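Uncharacterized protein (Enterococcus faecalis, PDB 3CEX) is of unknown function but belongs to the DinB superfamily, whose helical-bundle members are often metal-binding proteins, and forms a two-chain assembly in the crystal. Local coordinates at residues 15-20 against 154-159; 53-58 against 113-118; 130-135 against 142-147. All blocks are in the same frame, centred on the assembly; numbering follows the deposited sequence.

Contact 1 of 3, residues 15-20 against 154-159; sequences DRAHER and DAVMHS
R20 leaves its helix with CG trans to the backbone N (chi1 179°), continues extended through CD and then bends at chi3, which folds the guanidinium back toward S159. S159 turns OG to the position between its own N and carbonyl carbon, where the hydroxyl can serve both helices. The two segments belong to helices 8-25 and 144-170, the first and last long helices of the DinB four-helix bundle. They run in roughly the same direction, with segment axes 8.5 Å apart and inclined by 31°.

The close approach is consistent with the small residues at the crossing, A17, A155 and S159. A17 directs CB at the opposite helix and meets backbone as much as side chain, its CB lying 3.8 Å from V156 CA. V156 CG2 lies almost as close to this methyl, and A155 CB borders it more distantly. On the next turn S159 CB packs against the carbonyl oxygen of A17.

The polar link is R20 NH1 to S159 OG, 3.2 Å and nearly straight at 167°, with the oxygen only slightly off the guanidinium plane. S159 OG in turn donates to V156 O at 2.6 Å, so the hydroxyl relays between the arginine and a carbonyl of its own helix. R20 has a stronger partner beyond the two segments: its NH2 forms a salt bridge with D153 of the second subunit, placing this junction beside the dimer interface. The aliphatic part of R20 lies alongside S159, with R20 CD 3.4 Å from S159 O.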
ATOM      1  N   ASP A  15       8.375  -2.850  -6.137  1.00 29.28           N
ATOM      2  CA  ASP A  15       8.596  -4.282  -6.360  1.00 29.97           C
ATOM      3  C   ASP A  15       7.740  -5.150  -5.424  1.00 29.44           C
ATOM      4  O   ASP A  15       7.220  -6.172  -5.843  1.00 28.57           O
ATOM      5  CB  ASP A  15      10.073  -4.662  -6.156  1.00 31.46           C
ATOM      6  CG  ASP A  15      10.979  -4.190  -7.297  1.00 36.70           C
ATOM      7  OD1 ASP A  15      10.460  -4.010  -8.433  1.00 42.92           O
ATOM      8  OD2 ASP A  15      12.215  -4.070  -7.061  1.00 39.89           O
ATOM      9  N   ARG A  16       7.554  -4.729  -4.177  1.00 28.94           N
ATOM     10  CA  ARG A  16       6.681  -5.483  -3.269  1.00 28.96           C
ATOM     11  C   ARG A  16       5.232  -5.464  -3.741  1.00 28.95           C
ATOM     12  O   ARG A  16       4.565  -6.492  -3.645  1.00 30.13           O
ATOM     13  CB  ARG A  16       6.740  -4.993  -1.809  1.00 28.94           C
ATOM     14  CG  ARG A  16       8.121  -4.817  -1.205  1.00 30.76           C
ATOM     15  CD  ARG A  16       8.852  -6.141  -1.118  1.00 31.80           C
ATOM     16  NE  ARG A  16      10.016  -5.924  -0.291  1.00 33.90           N
ATOM     17  CZ  ARG A  16      10.041  -6.048   1.035  1.00 34.09           C
ATOM     18  NH1 ARG A  16       8.978  -6.473   1.705  1.00 32.72           N
ATOM     19  NH2 ARG A  16      11.155  -5.766   1.675  1.00 29.86           N
ATOM     20  N   ALA A  17       4.738  -4.332  -4.236  1.00 28.10           N
ATOM     21  CA  ALA A  17       3.379  -4.256  -4.824  1.00 28.67           C
ATOM     22  C   ALA A  17       3.261  -5.241  -6.009  1.00 28.80           C
ATOM     23  O   ALA A  17       2.304  -6.039  -6.113  1.00 27.98           O
ATOM     24  CB  ALA A  17       3.061  -2.851  -5.293  1.00 28.18           C
ATOM     25  N   HIS A  18       4.266  -5.203  -6.875  1.00 27.98           N
ATOM     26  CA  HIS A  18       4.300  -6.036  -8.067  1.00 28.95           C
ATOM     27  C   HIS A  18       4.224  -7.514  -7.700  1.00 28.79           C
ATOM     28  O   HIS A  18       3.388  -8.269  -8.231  1.00 29.14           O
ATOM     29  CB  HIS A  18       5.590  -5.720  -8.835  1.00 29.50           C
ATOM     30  CG  HIS A  18       5.659  -6.308 -10.210  1.00 29.73           C
ATOM     31  ND1 HIS A  18       6.805  -6.247 -10.972  1.00 30.06           N
ATOM     32  CD2 HIS A  18       4.733  -6.940 -10.970  1.00 30.18           C
ATOM     33  CE1 HIS A  18       6.585  -6.834 -12.140  1.00 31.05           C
ATOM     34  NE2 HIS A  18       5.334  -7.255 -12.168  1.00 29.33           N
ATOM     35  N   GLU A  19       5.100  -7.923  -6.789  1.00 29.78           N
ATOM     36  CA  GLU A  19       5.130  -9.295  -6.251  1.00 31.08           C
ATOM     37  C   GLU A  19       3.801  -9.712  -5.601  1.00 29.84           C
ATOM     38  O   GLU A  19       3.316 -10.841  -5.796  1.00 28.44           O
ATOM     39  CB  GLU A  19       6.321  -9.443  -5.250  1.00 31.06           C
ATOM     40  CG  GLU A  19       7.656  -9.290  -5.977  1.00 36.38           C
ATOM     41  CD  GLU A  19       8.919  -8.996  -5.111  1.00 39.74           C
ATOM     42  OE1 GLU A  19       8.821  -8.681  -3.889  1.00 48.52           O
ATOM     43  OE2 GLU A  19      10.057  -9.101  -5.691  1.00 49.95           O
ATOM     44  N   ARG A  20       3.192  -8.816  -4.836  1.00 28.95           N
ATOM     45  CA  ARG A  20       1.913  -9.148  -4.203  1.00 29.17           C
ATOM     46  C   ARG A  20       0.785  -9.404  -5.227  1.00 28.57           C
ATOM     47  O   ARG A  20       0.040 -10.337  -5.084  1.00 28.48           O
ATOM     48  CB  ARG A  20       1.497  -8.039  -3.250  1.00 29.45           C
ATOM     49  CG  ARG A  20       0.157  -8.249  -2.532  1.00 28.89           C
ATOM     50  CD  ARG A  20      -0.050  -7.236  -1.429  1.00 29.02           C
ATOM     51  NE  ARG A  20       0.961  -7.392  -0.389  1.00 27.61           N
ATOM     52  CZ  ARG A  20       1.923  -6.509  -0.098  1.00 29.12           C
ATOM     53  NH1 ARG A  20       2.021  -5.351  -0.724  1.00 28.98           N
ATOM     54  NH2 ARG A  20       2.760  -6.779   0.863  1.00 31.39           N
ATOM     55  N   ASP A 154      -0.420   4.486  -4.635  1.00 32.34           N
ATOM     56  CA  ASP A 154      -1.532   3.911  -5.363  1.00 32.69           C
ATOM     57  C   ASP A 154      -1.295   2.446  -5.668  1.00 31.76           C
ATOM     58  O   ASP A 154      -2.182   1.633  -5.421  1.00 30.62           O
ATOM     59  CB  ASP A 154      -1.741   4.665  -6.695  1.00 33.66           C
ATOM     60  CG  ASP A 154      -2.800   4.004  -7.597  1.00 38.06           C
ATOM     61  OD1 ASP A 154      -3.936   4.503  -7.558  1.00 46.07           O
ATOM     62  OD2 ASP A 154      -2.495   2.993  -8.332  1.00 48.08           O
ATOM     63  N   ALA A 155      -0.120   2.126  -6.223  1.00 29.78           N
ATOM     64  CA  ALA A 155       0.195   0.748  -6.566  1.00 29.57           C
ATOM     65  C   ALA A 155       0.201  -0.122  -5.317  1.00 29.48           C
ATOM     66  O   ALA A 155      -0.431  -1.204  -5.322  1.00 28.68           O
ATOM     67  CB  ALA A 155       1.527   0.616  -7.337  1.00 28.72           C
ATOM     68  N   VAL A 156       0.887   0.322  -4.257  1.00 28.76           N
ATOM     69  CA  VAL A 156       1.013  -0.523  -3.067  1.00 28.87           C
ATOM     70  C   VAL A 156      -0.352  -0.712  -2.421  1.00 28.20           C
ATOM     71  O   VAL A 156      -0.747  -1.821  -2.064  1.00 28.83           O
ATOM     72  CB  VAL A 156       2.069  -0.004  -2.083  1.00 28.77           C
ATOM     73  CG1 VAL A 156       2.141  -0.858  -0.805  1.00 26.68           C
ATOM     74  CG2 VAL A 156       3.454   0.026  -2.757  1.00 32.04           C
HETATM   75  N   MSE A 157      -1.083   0.376  -2.256  1.00 27.87           N
HETATM   76  CA  MSE A 157      -2.375   0.289  -1.609  1.00 29.22           C
HETATM   77  C   MSE A 157      -3.374  -0.615  -2.392  1.00 27.95           C
HETATM   78  O   MSE A 157      -4.138  -1.379  -1.798  1.00 25.76           O
HETATM   79  CB  MSE A 157      -2.893   1.722  -1.444  1.00 30.90           C
HETATM   80  CG  MSE A 157      -4.254   1.795  -1.095  1.00 37.82           C
HETATM   81 SE   MSE A 157      -5.540   1.956  -2.596  0.80 42.77          SE
HETATM   82  CE  MSE A 157      -6.515   3.202  -1.510  1.00 34.48           C
ATOM     83  N   HIS A 158      -3.383  -0.508  -3.715  1.00 27.31           N
ATOM     84  CA  HIS A 158      -4.193  -1.423  -4.538  1.00 28.18           C
ATOM     85  C   HIS A 158      -3.805  -2.890  -4.442  1.00 26.91           C
ATOM     86  O   HIS A 158      -4.674  -3.750  -4.525  1.00 26.30           O
ATOM     87  CB  HIS A 158      -4.280  -0.958  -6.018  1.00 27.90           C
ATOM     88  CG  HIS A 158      -5.194   0.212  -6.191  1.00 28.33           C
ATOM     89  ND1 HIS A 158      -4.733   1.465  -6.525  1.00 32.73           N
ATOM     90  CD2 HIS A 158      -6.517   0.356  -5.925  1.00 31.38           C
ATOM     91  CE1 HIS A 158      -5.755   2.315  -6.546  1.00 33.63           C
ATOM     92  NE2 HIS A 158      -6.847   1.671  -6.176  1.00 30.08           N
ATOM     93  N   SER A 159      -2.528  -3.164  -4.221  1.00 27.32           N
ATOM     94  CA  SER A 159      -2.054  -4.557  -4.050  1.00 26.93           C
ATOM     95  C   SER A 159      -2.641  -5.158  -2.761  1.00 27.42           C
ATOM     96  O   SER A 159      -3.063  -6.315  -2.744  1.00 27.85           O
ATOM     97  CB  SER A 159      -0.513  -4.625  -4.125  1.00 27.22           C
ATOM     98  OG  SER A 159       0.123  -4.140  -2.952  1.00 26.67           O
TER

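Contact 2 of 3, residues 53-58 against 113-118; sequences RELDLQ and ASVALT
The D56 carboxylate meets L117 through one oxygen: D56 OD1 lies 3.9 Å from L117 CD2, and the methyl sits roughly 26° out of the carboxylate plane as seen from that oxygen. Neither carboxylate face is stacked on by segment 113-118. The other flat group at this interface is the S114 peptide carbonyl, whose oxygen accepts from T118 OG1 at 2.8 Å and from T118 N, the two donors arriving from opposite faces of its plane.

These residues join helices 44-62 and 104-124, the middle pair of the DinB bundle. The segments run broadly the same way, 38° apart, with axes 8.6 Å from each other. S114 is small enough for this approach: its CB faces L55 CB at 4.1 Å, while its OG lies beside D56 CB.

L55 points at segment 113-118, on the side covered by L14 of helix 8-25, which also packs on V115 and T118. Its CG is trans to the carbonyl carbon (chi1 -66°), which sends CD1 toward V115 CG2 at 4.1 Å, the two side chains lying side by side and pointing the same way. T118 crosses L55 at about a right angle and brings OG1 within 3.6 Å of L55 CB.

No hydrogen bond crosses between the two segments themselves. S114 OG bonds to Y110 O in its own helix and to A52 O, which links it to helix 44-62 just before R53. D56 OD1 takes the N-H of L68, and OD2 pairs with the hydroxyl of Y110 and takes the N-H of W69. Two backbone N-H groups at the start of helix 68-71 and the Y110 hydroxyl of helix 104-124 together grip this buried carboxylate, which would probably favour its ionised form.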
ATOM      1  N   ARG A  53      -2.238   0.710 -15.477  1.00 30.50           N
ATOM      2  CA  ARG A  53      -2.697   1.861 -16.247  1.00 31.61           C
ATOM      3  C   ARG A  53      -2.293   3.195 -15.602  1.00 32.45           C
ATOM      4  O   ARG A  53      -1.880   4.135 -16.299  1.00 33.03           O
ATOM      5  CB  ARG A  53      -4.219   1.746 -16.459  1.00 32.61           C
ATOM      6  CG  ARG A  53      -4.860   2.694 -17.415  1.00 35.12           C
ATOM      7  CD  ARG A  53      -4.702   2.301 -18.858  1.00 41.19           C
ATOM      8  NE  ARG A  53      -5.745   2.994 -19.618  1.00 46.31           N
ATOM      9  CZ  ARG A  53      -5.608   4.149 -20.271  1.00 48.28           C
ATOM     10  NH1 ARG A  53      -4.440   4.778 -20.330  1.00 51.62           N
ATOM     11  NH2 ARG A  53      -6.653   4.672 -20.898  1.00 50.79           N
ATOM     12  N   GLU A  54      -2.379   3.280 -14.276  1.00 32.40           N
ATOM     13  CA  GLU A  54      -2.072   4.517 -13.608  1.00 33.76           C
ATOM     14  C   GLU A  54      -0.555   4.818 -13.563  1.00 33.32           C
ATOM     15  O   GLU A  54      -0.164   5.977 -13.686  1.00 32.91           O
ATOM     16  CB  GLU A  54      -2.680   4.509 -12.197  1.00 34.59           C
ATOM     17  CG  GLU A  54      -2.512   5.787 -11.454  1.00 40.83           C
ATOM     18  CD  GLU A  54      -3.467   6.896 -11.881  1.00 45.94           C
ATOM     19  OE1 GLU A  54      -4.005   6.885 -13.012  1.00 52.58           O
ATOM     20  OE2 GLU A  54      -3.675   7.806 -11.060  1.00 52.67           O
ATOM     21  N   LEU A  55       0.273   3.801 -13.311  1.00 32.47           N
ATOM     22  CA  LEU A  55       1.739   3.940 -13.469  1.00 32.50           C
ATOM     23  C   LEU A  55       2.109   4.391 -14.886  1.00 32.49           C
ATOM     24  O   LEU A  55       2.894   5.333 -15.091  1.00 32.06           O
ATOM     25  CB  LEU A  55       2.445   2.618 -13.144  1.00 31.82           C
ATOM     26  CG  LEU A  55       2.369   2.111 -11.676  1.00 32.17           C
ATOM     27  CD1 LEU A  55       2.946   0.695 -11.524  1.00 30.56           C
ATOM     28  CD2 LEU A  55       3.074   3.100 -10.730  1.00 31.84           C
ATOM     29  N   ASP A  56       1.596   3.662 -15.870  1.00 31.68           N
ATOM     30  CA  ASP A  56       1.780   4.003 -17.271  1.00 32.33           C
ATOM     31  C   ASP A  56       1.411   5.480 -17.547  1.00 31.49           C
ATOM     32  O   ASP A  56       2.267   6.291 -17.900  1.00 31.73           O
ATOM     33  CB  ASP A  56       0.925   3.044 -18.135  1.00 31.53           C
ATOM     34  CG  ASP A  56       1.139   3.217 -19.634  1.00 32.70           C
ATOM     35  OD1 ASP A  56       2.138   3.845 -20.060  1.00 30.34           O
ATOM     36  OD2 ASP A  56       0.299   2.667 -20.394  1.00 30.69           O
ATOM     37  N   LEU A  57       0.149   5.828 -17.357  1.00 31.59           N
ATOM     38  CA  LEU A  57      -0.308   7.199 -17.641  1.00 32.73           C
ATOM     39  C   LEU A  57       0.470   8.288 -16.891  1.00 31.95           C
ATOM     40  O   LEU A  57       0.840   9.306 -17.468  1.00 29.84           O
ATOM     41  CB  LEU A  57      -1.792   7.349 -17.337  1.00 34.12           C
ATOM     42  CG  LEU A  57      -2.721   6.741 -18.391  1.00 38.00           C
ATOM     43  CD1 LEU A  57      -4.168   6.902 -17.913  1.00 42.17           C
ATOM     44  CD2 LEU A  57      -2.513   7.365 -19.763  1.00 41.93           C
ATOM     45  N   GLN A  58       0.715   8.085 -15.610  1.00 32.14           N
ATOM     46  CA  GLN A  58       1.373   9.140 -14.831  1.00 33.13           C
ATOM     47  C   GLN A  58       2.852   9.314 -15.171  1.00 33.38           C
ATOM     48  O   GLN A  58       3.338  10.454 -15.272  1.00 32.87           O
ATOM     49  CB  GLN A  58       1.247   8.887 -13.341  1.00 33.48           C
ATOM     50  CG  GLN A  58      -0.185   8.948 -12.796  1.00 36.24           C
ATOM     51  CD  GLN A  58      -0.817  10.319 -12.814  1.00 41.99           C
ATOM     52  OE1 GLN A  58      -0.325  11.270 -13.448  1.00 44.50           O
ATOM     53  NE2 GLN A  58      -1.945  10.423 -12.133  1.00 45.63           N
ATOM     54  N   ALA A 113       5.380  -4.416 -17.759  1.00 28.42           N
ATOM     55  CA  ALA A 113       5.779  -3.312 -18.616  1.00 28.00           C
ATOM     56  C   ALA A 113       5.646  -1.979 -17.888  1.00 28.19           C
ATOM     57  O   ALA A 113       6.522  -1.124 -18.014  1.00 27.65           O
ATOM     58  CB  ALA A 113       4.986  -3.292 -19.922  1.00 27.78           C
ATOM     59  N   SER A 114       4.540  -1.760 -17.175  1.00 28.10           N
ATOM     60  CA  SER A 114       4.370  -0.476 -16.477  1.00 29.14           C
ATOM     61  C   SER A 114       5.317  -0.293 -15.288  1.00 29.15           C
ATOM     62  O   SER A 114       5.763   0.810 -15.023  1.00 29.57           O
ATOM     63  CB  SER A 114       2.924  -0.278 -16.038  1.00 28.47           C
ATOM     64  OG  SER A 114       2.100  -0.363 -17.179  1.00 32.92           O
ATOM     65  N   VAL A 115       5.599  -1.370 -14.561  1.00 30.52           N
ATOM     66  CA  VAL A 115       6.598  -1.326 -13.491  1.00 30.22           C
ATOM     67  C   VAL A 115       7.979  -1.028 -14.052  1.00 30.43           C
ATOM     68  O   VAL A 115       8.694  -0.198 -13.489  1.00 30.78           O
ATOM     69  CB  VAL A 115       6.580  -2.638 -12.644  1.00 30.90           C
ATOM     70  CG1 VAL A 115       7.779  -2.693 -11.682  1.00 30.69           C
ATOM     71  CG2 VAL A 115       5.251  -2.724 -11.876  1.00 29.35           C
ATOM     72  N   ALA A 116       8.347  -1.665 -15.162  1.00 30.72           N
ATOM     73  CA  ALA A 116       9.645  -1.415 -15.803  1.00 31.15           C
ATOM     74  C   ALA A 116       9.824   0.051 -16.181  1.00 30.77           C
ATOM     75  O   ALA A 116      10.871   0.637 -15.931  1.00 31.29           O
ATOM     76  CB  ALA A 116       9.829  -2.280 -17.060  1.00 30.98           C
ATOM     77  N   LEU A 117       8.814   0.604 -16.828  1.00 30.48           N
ATOM     78  CA  LEU A 117       8.786   2.010 -17.206  1.00 30.38           C
ATOM     79  C   LEU A 117       9.003   2.914 -15.983  1.00 29.54           C
ATOM     80  O   LEU A 117       9.804   3.867 -16.019  1.00 28.83           O
ATOM     81  CB  LEU A 117       7.432   2.343 -17.855  1.00 30.16           C
ATOM     82  CG  LEU A 117       7.230   3.797 -18.318  1.00 31.54           C
ATOM     83  CD1 LEU A 117       8.038   4.110 -19.612  1.00 33.25           C
ATOM     84  CD2 LEU A 117       5.714   4.104 -18.497  1.00 31.18           C
ATOM     85  N   THR A 118       8.278   2.608 -14.911  1.00 29.66           N
ATOM     86  CA  THR A 118       8.331   3.392 -13.673  1.00 29.93           C
ATOM     87  C   THR A 118       9.753   3.341 -13.123  1.00 29.86           C
ATOM     88  O   THR A 118      10.346   4.367 -12.818  1.00 27.67           O
ATOM     89  CB  THR A 118       7.294   2.894 -12.652  1.00 29.57           C
ATOM     90  OG1 THR A 118       5.988   2.951 -13.248  1.00 30.84           O
ATOM     91  CG2 THR A 118       7.310   3.745 -11.366  1.00 29.24           C
TER

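Contact 3 of 3, residues 130-135 against 142-147; sequences LSDVID and VTRQVR
V142 O accepts two consecutive backbone N-H groups, from I134 at 2.7 Å and from D135 at 3.1 Å, which marks a classic beta bulge in a short antiparallel hairpin. D135 and V142 form a hydrogen-bonded pair, closed by V142 N to D135 O, whereas V133 and T143 form a non-hydrogen-bonded pair shifted by one residue.

The second strand runs straight into helix 144-170, with T143 as N-cap: its OG1 accepts from V146 N at 3.2 Å. Two further N-H groups of the first turn are taken by the incoming chain, R144 N by D132 O at 2.9 Å and Q145 N by L130 O.

I134 turns CG1 between its own N and carbonyl carbon (chi1 62°), which spreads its branches between two arginines. CG2 lies over one face of the R144 guanidinium, and CD1 sits 3.6 Å above that of R147. D132 runs alongside R144 and forms a salt bridge, OD2 to NH2 at 3.2 Å, through its anti lone pair, with carboxylate and guanidinium planes 82° apart. R144 is also bonded to the hydroxyl of Y121 and to Q129 O, so its position does not depend on D132 alone. The first turn of the long helix is thus capped by its own threonine and by the loop before it, which fastens the hairpin to the helix start.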
ATOM      1  N   LEU A 130      13.082  16.898  -8.806  1.00 35.54           N
ATOM      2  CA  LEU A 130      11.981  16.491  -7.933  1.00 35.58           C
ATOM      3  C   LEU A 130      11.158  17.669  -7.387  1.00 34.79           C
ATOM      4  O   LEU A 130       9.982  17.511  -7.093  1.00 33.57           O
ATOM      5  CB  LEU A 130      12.481  15.619  -6.772  1.00 35.62           C
ATOM      6  CG  LEU A 130      12.968  14.210  -7.126  1.00 35.48           C
ATOM      7  CD1 LEU A 130      13.576  13.588  -5.867  1.00 36.16           C
ATOM      8  CD2 LEU A 130      11.828  13.337  -7.709  1.00 35.72           C
ATOM      9  N   SER A 131      11.771  18.846  -7.276  1.00 34.63           N
ATOM     10  CA  SER A 131      11.062  20.023  -6.778  1.00 34.56           C
ATOM     11  C   SER A 131      10.268  20.750  -7.868  1.00 33.92           C
ATOM     12  O   SER A 131       9.582  21.726  -7.577  1.00 34.09           O
ATOM     13  CB  SER A 131      12.042  21.008  -6.115  1.00 34.28           C
ATOM     14  OG  SER A 131      12.952  21.517  -7.062  1.00 35.50           O
ATOM     15  N   ASP A 132      10.380  20.313  -9.117  1.00 33.34           N
ATOM     16  CA  ASP A 132       9.678  20.985 -10.217  1.00 33.11           C
ATOM     17  C   ASP A 132       8.157  20.975 -10.020  1.00 32.30           C
ATOM     18  O   ASP A 132       7.591  19.922  -9.804  1.00 29.61           O
ATOM     19  CB  ASP A 132       9.961  20.261 -11.526  1.00 33.30           C
ATOM     20  CG  ASP A 132      11.384  20.482 -12.040  1.00 37.36           C
ATOM     21  OD1 ASP A 132      12.093  21.386 -11.517  1.00 41.88           O
ATOM     22  OD2 ASP A 132      11.771  19.769 -13.002  1.00 40.18           O
ATOM     23  N   VAL A 133       7.509  22.129 -10.166  1.00 31.70           N
ATOM     24  CA  VAL A 133       6.043  22.202 -10.169  1.00 32.31           C
ATOM     25  C   VAL A 133       5.467  21.705 -11.507  1.00 32.24           C
ATOM     26  O   VAL A 133       5.744  22.255 -12.575  1.00 31.62           O
ATOM     27  CB  VAL A 133       5.549  23.647  -9.816  1.00 32.14           C
ATOM     28  CG1 VAL A 133       4.032  23.804 -10.009  1.00 29.99           C
ATOM     29  CG2 VAL A 133       5.940  23.995  -8.390  1.00 30.83           C
ATOM     30  N   ILE A 134       4.652  20.664 -11.444  1.00 32.72           N
ATOM     31  CA  ILE A 134       4.024  20.102 -12.638  1.00 34.11           C
ATOM     32  C   ILE A 134       2.553  20.510 -12.786  1.00 34.75           C
ATOM     33  O   ILE A 134       2.017  20.475 -13.902  1.00 34.77           O
ATOM     34  CB  ILE A 134       4.182  18.548 -12.753  1.00 34.74           C
ATOM     35  CG1 ILE A 134       3.535  17.808 -11.600  1.00 35.04           C
ATOM     36  CG2 ILE A 134       5.675  18.125 -12.852  1.00 34.11           C
ATOM     37  CD1 ILE A 134       3.490  16.345 -11.822  1.00 35.77           C
ATOM     38  N   ASP A 135       1.911  20.918 -11.684  1.00 35.38           N
ATOM     39  CA  ASP A 135       0.554  21.486 -11.753  1.00 35.57           C
ATOM     40  C   ASP A 135       0.381  22.575 -10.719  1.00 36.04           C
ATOM     41  O   ASP A 135       0.238  22.289  -9.545  1.00 35.22           O
ATOM     42  CB  ASP A 135      -0.531  20.411 -11.555  1.00 35.81           C
ATOM     43  CG  ASP A 135      -1.942  20.921 -11.923  1.00 37.00           C
ATOM     44  OD1 ASP A 135      -2.178  22.154 -11.968  1.00 36.29           O
ATOM     45  OD2 ASP A 135      -2.825  20.075 -12.163  1.00 40.33           O
ATOM     46  N   VAL A 142       1.348  20.856  -7.181  1.00 33.26           N
ATOM     47  CA  VAL A 142       1.824  19.507  -7.331  1.00 31.64           C
ATOM     48  C   VAL A 142       3.200  19.545  -8.001  1.00 30.28           C
ATOM     49  O   VAL A 142       3.360  20.127  -9.078  1.00 28.41           O
ATOM     50  CB  VAL A 142       0.862  18.690  -8.193  1.00 31.80           C
ATOM     51  CG1 VAL A 142       1.387  17.266  -8.372  1.00 30.04           C
ATOM     52  CG2 VAL A 142      -0.550  18.726  -7.587  1.00 32.67           C
ATOM     53  N   THR A 143       4.165  18.904  -7.359  1.00 28.79           N
ATOM     54  CA  THR A 143       5.512  18.774  -7.864  1.00 28.62           C
ATOM     55  C   THR A 143       5.729  17.375  -8.393  1.00 29.02           C
ATOM     56  O   THR A 143       4.917  16.477  -8.167  1.00 27.44           O
ATOM     57  CB  THR A 143       6.505  18.958  -6.717  1.00 29.22           C
ATOM     58  OG1 THR A 143       6.248  17.956  -5.703  1.00 28.48           O
ATOM     59  CG2 THR A 143       6.406  20.377  -6.109  1.00 28.18           C
ATOM     60  N   ARG A 144       6.857  17.176  -9.068  1.00 29.42           N
ATOM     61  CA  ARG A 144       7.214  15.865  -9.574  1.00 30.10           C
ATOM     62  C   ARG A 144       7.204  14.837  -8.420  1.00 30.25           C
ATOM     63  O   ARG A 144       6.721  13.713  -8.571  1.00 28.83           O
ATOM     64  CB  ARG A 144       8.584  15.934 -10.223  1.00 30.20           C
ATOM     65  CG  ARG A 144       8.948  14.797 -11.127  1.00 30.98           C
ATOM     66  CD  ARG A 144      10.229  15.135 -11.893  1.00 32.59           C
ATOM     67  NE  ARG A 144      10.140  16.421 -12.576  1.00 32.19           N
ATOM     68  CZ  ARG A 144       9.608  16.610 -13.775  1.00 34.05           C
ATOM     69  NH1 ARG A 144       9.119  15.606 -14.482  1.00 37.83           N
ATOM     70  NH2 ARG A 144       9.579  17.815 -14.282  1.00 36.07           N
ATOM     71  N   GLN A 145       7.743  15.265  -7.284  1.00 30.67           N
ATOM     72  CA  GLN A 145       7.922  14.418  -6.127  1.00 31.89           C
ATOM     73  C   GLN A 145       6.591  13.915  -5.594  1.00 30.73           C
ATOM     74  O   GLN A 145       6.441  12.717  -5.340  1.00 31.11           O
ATOM     75  CB  GLN A 145       8.652  15.199  -5.041  1.00 31.57           C
ATOM     76  CG  GLN A 145       8.920  14.381  -3.801  1.00 35.57           C
ATOM     77  CD  GLN A 145      10.052  14.964  -2.987  1.00 36.08           C
ATOM     78  OE1 GLN A 145      11.096  15.312  -3.546  1.00 42.52           O
ATOM     79  NE2 GLN A 145       9.870  15.048  -1.665  1.00 40.71           N
ATOM     80  N   VAL A 146       5.623  14.827  -5.479  1.00 30.69           N
ATOM     81  CA  VAL A 146       4.274  14.498  -5.005  1.00 30.75           C
ATOM     82  C   VAL A 146       3.620  13.462  -5.934  1.00 30.99           C
ATOM     83  O   VAL A 146       3.015  12.479  -5.493  1.00 29.72           O
ATOM     84  CB  VAL A 146       3.426  15.785  -4.856  1.00 31.28           C
ATOM     85  CG1 VAL A 146       1.937  15.462  -4.727  1.00 30.48           C
ATOM     86  CG2 VAL A 146       3.896  16.591  -3.625  1.00 31.20           C
ATOM     87  N   ARG A 147       3.818  13.635  -7.238  1.00 30.87           N
ATOM     88  CA  ARG A 147       3.201  12.752  -8.213  1.00 30.55           C
ATOM     89  C   ARG A 147       3.824  11.354  -8.143  1.00 29.82           C
ATOM     90  O   ARG A 147       3.103  10.354  -8.204  1.00 30.09           O
ATOM     91  CB  ARG A 147       3.345  13.388  -9.577  1.00 31.94           C
ATOM     92  CG  ARG A 147       2.925  12.623 -10.740  1.00 35.84           C
ATOM     93  CD  ARG A 147       1.427  12.420 -10.814  1.00 41.32           C
ATOM     94  NE  ARG A 147       0.563  13.494 -10.321  1.00 43.54           N
ATOM     95  CZ  ARG A 147       0.025  14.467 -11.055  1.00 43.16           C
ATOM     96  NH1 ARG A 147       0.309  14.617 -12.332  1.00 46.57           N
ATOM     97  NH2 ARG A 147      -0.800  15.323 -10.481  1.00 44.11           N
TER

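Overall arrangement
Contacts 1 and 2 each join one nearly co-directional pair of the four long helices, the first with the last and the second with the third, and their centres lie 12 Å apart. They touch where H18 packs on V115 and D154 on E54. Contact 3 is a surface hairpin leading into helix 144-170, the helix that contact 1 uses further along. It is 17 Å from contact 2, centre to centre, and reaches it through Q58 and R147; contact 1 is 22 Å off. Contacts 2 and 3 follow in series within the loop closed by contact 1, which sets the first and last long helices side by side. Contacts 1 and 3 also touch the second subunit.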